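Local coordinates for aclacinomycin-N/aclacinomycin-A oxidase (Streptomyces galilaeus, PDB 2IPI), which oxidises the terminal sugar of aclacinomycin N to give aclacinomycin A and then aclacinomycin Y, using molecular oxygen and a bicovalently bound FAD, at residues Pro125-Leu129 / Gly130-Arg134; Pro343-Arg346 / Ala347-Asn351. One frame throughout, in Å; residues are numbered along the deposited sequence.

The two contacts come in series along the chain, and their centres lie about 13 Å apart, on the same side of the chain's centre. Contact 1 starts helix 129-140, after strand 120-123 of the five-stranded antiparallel sheet in the FAD-binding region. Contact 2 holds the short helix 344-348, after strand 336-342 at one edge of the seven-stranded antiparallel sheet. The two helices touch. Leu349 packs on Gly130 at the start of helix 129-140, Leu345 on Tyr133 and Arg134 further along it, and Thr348 CG2 lies 3.9 Å from Tyr133 CD1. Helices that follow strands of two different sheets meet here, and contact 1 is the one nearer to FAD.

Contact 1: residues Pro125-Leu129 / Gly130-Arg134; sequences PGATL and GETYR
Thr128 and Leu129 meet Glu131, Thr132 and Tyr133 in the first turn of a helix. Hydrogen bonds set the frame. The Thr132 N-H binds Thr128 O at 2.9 Å, and the Tyr133 N-H binds Leu129 O at 2.8 Å with an N-H...O angle of 173°. Leu129 O also accepts from Thr132 OG1 at 3.1 Å, a donor tilted 18° from the carbonyl plane. Two donors thus grip this one oxygen. The Thr132 hydroxyl is placed for this by its chi1 of 73°, which sets OG1 between the backbone N and the carbonyl carbon and curls it back along the helix. Thr128 is the N-cap residue, but its side chain makes no capping bond. Its OG1 instead bonds to the carbonyls of Pro150 and Val152, which must share its one proton. The Thr128 N-H has a weak bond to Glu131 OE1, an atom whose place is less sure.

Apolar contacts fill in around these bonds. The methyl of Thr128 lies against the side chain of Glu131, with CG2 to CG at 3.5 Å. On the Thr132 side chain, CG2 meets Ala127 CB at 3.6 Å. Leu129 CB touches the Tyr133 ring at CE1, 3.8 Å away. Leu129 O comes closer, oblique to the ring, 3.1 Å from Tyr133 CD1. The polar end of that ring is held elsewhere, by a bond from Tyr133 OH to Gly147 O.

The contact is mostly buried. It is the junction where the loop after strand 120-123 becomes helix 129-140, in the FAD-binding PCMH-type domain. Pro125, in that loop, touches FAD. Leu129 and Thr132 pack on Val154 of helix 154-157, and backbone bonds from Ala127 and Leu129 tie the loop to Val154 and Val152. The helix start thus packs on helix 154-157 beside the cofactor pocket.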
loop_
_atom_site.group_PDB
_atom_site.type_symbol
_atom_site.label_atom_id
_atom_site.label_comp_id
_atom_site.label_asym_id
_atom_site.label_seq_id
_atom_site.Cartn_x
_atom_site.Cartn_y
_atom_site.Cartn_z
ATOM N N PRO A 125 -5.469 -14.514 4.327
ATOM C CA PRO A 125 -4.658 -13.673 3.452
ATOM C C PRO A 125 -5.044 -13.755 1.978
ATOM O O PRO A 125 -4.693 -12.836 1.235
ATOM C CB PRO A 125 -3.237 -14.242 3.611
ATOM C CG PRO A 125 -3.482 -15.660 4.031
ATOM C CD PRO A 125 -4.671 -15.575 4.962
ATOM N N GLY A 126 -5.731 -14.807 1.548
ATOM C CA GLY A 126 -6.016 -15.047 0.140
ATOM C C GLY A 126 -7.171 -14.175 -0.321
ATOM O O GLY A 126 -7.358 -13.909 -1.501
ATOM N N ALA A 127 -7.958 -13.743 0.662
ATOM C CA ALA A 127 -9.069 -12.850 0.401
ATOM C C ALA A 127 -8.589 -11.587 -0.307
ATOM O O ALA A 127 -7.490 -11.133 0.002
ATOM C CB ALA A 127 -9.722 -12.430 1.711
ATOM N N THR A 128 -9.434 -11.075 -1.181
ATOM C CA THR A 128 -9.142 -9.788 -1.834
ATOM C C THR A 128 -9.720 -8.667 -1.001
ATOM O O THR A 128 -10.606 -8.877 -0.172
ATOM C CB THR A 128 -9.669 -9.872 -3.281
ATOM O OG1 THR A 128 -8.844 -9.103 -4.161
ATOM C CG2 THR A 128 -11.071 -9.306 -3.368
ATOM N N LEU A 129 -9.234 -7.430 -1.164
ATOM C CA LEU A 129 -9.848 -6.325 -0.424
ATOM C C LEU A 129 -11.331 -6.240 -0.770
ATOM O O LEU A 129 -12.174 -6.117 0.116
ATOM C CB LEU A 129 -9.151 -5.009 -0.713
ATOM C CG LEU A 129 -7.697 -4.872 -0.240
ATOM C CD1 LEU A 129 -7.175 -3.460 -0.450
ATOM C CD2 LEU A 129 -7.587 -5.265 1.228
ATOM N N GLY A 130 -11.644 -6.347 -2.059
ATOM C CA GLY A 130 -13.034 -6.294 -2.508
ATOM C C GLY A 130 -13.900 -7.307 -1.788
ATOM O O GLY A 130 -15.017 -7.011 -1.358
ATOM N N GLU A 131 -13.378 -8.526 -1.626
ATOM C CA GLU A 131 -14.154 -9.546 -0.917
ATOM C C GLU A 131 -14.275 -9.180 0.550
ATOM O O GLU A 131 -15.366 -9.285 1.126
ATOM C CB GLU A 131 -13.543 -10.939 -1.101
ATOM C CG GLU A 131 -13.761 -11.447 -2.516
ATOM C CD GLU A 131 -12.934 -12.660 -2.864
ATOM O OE1 GLU A 131 -12.086 -13.050 -2.037
ATOM O OE2 GLU A 131 -13.181 -13.183 -3.976
ATOM N N THR A 132 -13.189 -8.731 1.184
ATOM C CA THR A 132 -13.350 -8.488 2.628
ATOM C C THR A 132 -14.339 -7.346 2.863
ATOM O O THR A 132 -15.237 -7.458 3.705
ATOM C CB THR A 132 -12.042 -8.227 3.385
ATOM O OG1 THR A 132 -11.539 -6.932 3.075
ATOM C CG2 THR A 132 -11.027 -9.278 2.952
ATOM N N TYR A 133 -14.191 -6.290 2.071
ATOM C CA TYR A 133 -15.106 -5.161 2.116
ATOM C C TYR A 133 -16.564 -5.621 2.034
ATOM O O TYR A 133 -17.410 -5.150 2.803
ATOM C CB TYR A 133 -14.807 -4.187 0.971
ATOM C CG TYR A 133 -13.566 -3.334 1.158
ATOM C CD1 TYR A 133 -12.716 -3.027 0.099
ATOM C CD2 TYR A 133 -13.231 -2.831 2.400
ATOM C CE1 TYR A 133 -11.586 -2.249 0.293
ATOM C CE2 TYR A 133 -12.111 -2.053 2.618
ATOM C CZ TYR A 133 -11.284 -1.760 1.544
ATOM O OH TYR A 133 -10.168 -0.989 1.765
ATOM N N ARG A 134 -16.824 -6.528 1.099
ATOM C CA ARG A 134 -18.210 -6.961 0.888
ATOM C C ARG A 134 -18.681 -7.807 2.056
ATOM O O ARG A 134 -19.766 -7.606 2.620
ATOM C CB ARG A 134 -18.340 -7.657 -0.464
ATOM C CG ARG A 134 -17.717 -9.029 -0.567
ATOM C CD ARG A 134 -18.106 -9.688 -1.891
ATOM N NE ARG A 134 -18.125 -11.148 -1.758
ATOM C CZ ARG A 134 -18.988 -11.768 -0.972
ATOM N NH1 ARG A 134 -19.879 -11.072 -0.279
ATOM N NH2 ARG A 134 -18.963 -13.087 -0.873
#

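Contact 2: residues Pro343-Arg346 / Ala347-Asn351; sequences PWLR and ATLAN
Leu345 and Leu349 lie one helical turn apart, and their side chains slant across one another. With its CG anti to the backbone N (chi1 -176°), Leu345 presents its branch point to Leu349 CD1, which sits 3.5 Å from Leu345 CG. The same Leu349 CD1 lies 3.7 Å from Leu345 CD2. This is plain apolar packing, alongside Tyr137 of helix 129-140, which Leu345 also touches.

Trp344 is placed against Thr348 in the same i to i+4 relation. The Thr348 hydroxyl is modelled over one face of the indole, but it also clashes with Trp344 O. Its exact position is therefore doubtful. The Trp344 ring itself is buried. It meets the ring of Tyr137 with the planes about 50° apart, and it packs on Thr143 and Pro245. Ala347 CB lies 3.4 Å from Pro343 O. The Ala347 side chain touches Thr248, as Trp344 does, and Arg250 of strand 248-256.

The backbone shows how short this helix is. Pro343 holds the N-cap position, and its carbonyl O accepts the N-H of Ala347, with N and O 2.9 Å apart. At the far end, Leu349 leaves helical geometry. Its N-H is shared between a weak bond to Leu345 O at 2.9 Å and a bond to Arg346 O at 3.2 Å, where the donor lies above the carbonyl plane. The N-H thus divides between an i to i+4 and an i to i+3 acceptor where the helix ends.

Apart from these backbone bonds, the contact is largely apolar. Leucine, tryptophan and alanine side chains seat one short helical turn against helix 129-140 and strand 248-256, while Arg346 remains exposed.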
loop_
_atom_site.group_PDB
_atom_site.type_symbol
_atom_site.label_atom_id
_atom_site.label_comp_id
_atom_site.label_asym_id
_atom_site.label_seq_id
_atom_site.Cartn_x
_atom_site.Cartn_y
_atom_site.Cartn_z
ATOM N N PRO A 343 -23.942 4.383 -3.590
ATOM C CA PRO A 343 -23.857 3.586 -2.362
ATOM C C PRO A 343 -22.398 3.264 -2.053
ATOM O O PRO A 343 -21.600 2.992 -2.959
ATOM C CB PRO A 343 -24.648 2.325 -2.688
ATOM C CG PRO A 343 -25.490 2.686 -3.870
ATOM C CD PRO A 343 -24.694 3.697 -4.646
ATOM N N TRP A 344 -22.070 3.316 -0.760
ATOM C CA TRP A 344 -20.687 3.083 -0.356
ATOM C C TRP A 344 -20.097 1.793 -0.914
ATOM O O TRP A 344 -18.966 1.814 -1.429
ATOM C CB TRP A 344 -20.558 3.096 1.185
ATOM C CG TRP A 344 -19.109 2.896 1.552
ATOM C CD1 TRP A 344 -18.096 3.806 1.557
ATOM C CD2 TRP A 344 -18.535 1.648 1.973
ATOM N NE1 TRP A 344 -16.929 3.210 1.957
ATOM C CE2 TRP A 344 -17.167 1.883 2.216
ATOM C CE3 TRP A 344 -19.075 0.374 2.155
ATOM C CZ2 TRP A 344 -16.321 0.857 2.645
ATOM C CZ3 TRP A 344 -18.236 -0.641 2.577
ATOM C CH2 TRP A 344 -16.884 -0.380 2.811
ATOM N N LEU A 345 -20.772 0.654 -0.843
ATOM C CA LEU A 345 -20.126 -0.565 -1.339
ATOM C C LEU A 345 -19.957 -0.534 -2.856
ATOM O O LEU A 345 -18.917 -0.874 -3.409
ATOM C CB LEU A 345 -20.878 -1.841 -0.933
ATOM C CG LEU A 345 -20.110 -3.109 -1.384
ATOM C CD1 LEU A 345 -18.862 -3.269 -0.523
ATOM C CD2 LEU A 345 -20.970 -4.354 -1.327
ATOM N N ARG A 346 -21.006 -0.101 -3.548
ATOM C CA ARG A 346 -20.951 -0.027 -5.008
ATOM C C ARG A 346 -19.778 0.829 -5.453
ATOM O O ARG A 346 -18.991 0.430 -6.317
ATOM C CB ARG A 346 -22.273 0.537 -5.539
ATOM C CG ARG A 346 -22.208 1.050 -6.969
ATOM C CD ARG A 346 -23.511 0.935 -7.726
ATOM N NE ARG A 346 -23.389 0.123 -8.934
ATOM C CZ ARG A 346 -24.223 0.092 -9.955
ATOM N NH1 ARG A 346 -25.326 0.835 -10.005
ATOM N NH2 ARG A 346 -23.982 -0.707 -10.992
ATOM N N ALA A 347 -19.661 2.011 -4.860
ATOM C CA ALA A 347 -18.591 2.934 -5.235
ATOM C C ALA A 347 -17.221 2.314 -4.956
ATOM O O ALA A 347 -16.296 2.418 -5.759
ATOM C CB ALA A 347 -18.783 4.252 -4.498
ATOM N N THR A 348 -17.138 1.654 -3.810
ATOM C CA THR A 348 -16.003 0.939 -3.273
ATOM C C THR A 348 -15.532 -0.213 -4.162
ATOM O O THR A 348 -14.325 -0.486 -4.193
ATOM C CB THR A 348 -16.347 0.357 -1.879
ATOM O OG1 THR A 348 -16.749 1.408 -0.990
ATOM C CG2 THR A 348 -15.124 -0.302 -1.259
ATOM N N LEU A 349 -16.436 -0.881 -4.857
ATOM C CA LEU A 349 -16.138 -2.097 -5.602
ATOM C C LEU A 349 -16.001 -1.829 -7.097
ATOM O O LEU A 349 -16.130 -2.732 -7.936
ATOM C CB LEU A 349 -17.223 -3.155 -5.396
ATOM C CG LEU A 349 -17.261 -3.866 -4.042
ATOM C CD1 LEU A 349 -18.436 -4.822 -3.969
ATOM C CD2 LEU A 349 -15.963 -4.616 -3.804
ATOM N N ALA A 350 -15.731 -0.596 -7.495
ATOM C CA ALA A 350 -15.449 -0.332 -8.900
ATOM C C ALA A 350 -14.096 -0.888 -9.319
ATOM O O ALA A 350 -13.038 -0.504 -8.810
ATOM C CB ALA A 350 -15.481 1.165 -9.183
ATOM N N ASN A 351 -14.091 -1.789 -10.307
ATOM C CA ASN A 351 -12.811 -2.190 -10.899
ATOM C C ASN A 351 -12.366 -1.153 -11.933
ATOM O O ASN A 351 -12.199 -1.448 -13.118
ATOM C CB ASN A 351 -12.896 -3.572 -11.530
ATOM C CG ASN A 351 -14.029 -3.796 -12.499
ATOM O OD1 ASN A 351 -14.308 -4.929 -12.901
ATOM N ND2 ASN A 351 -14.713 -2.735 -12.908
#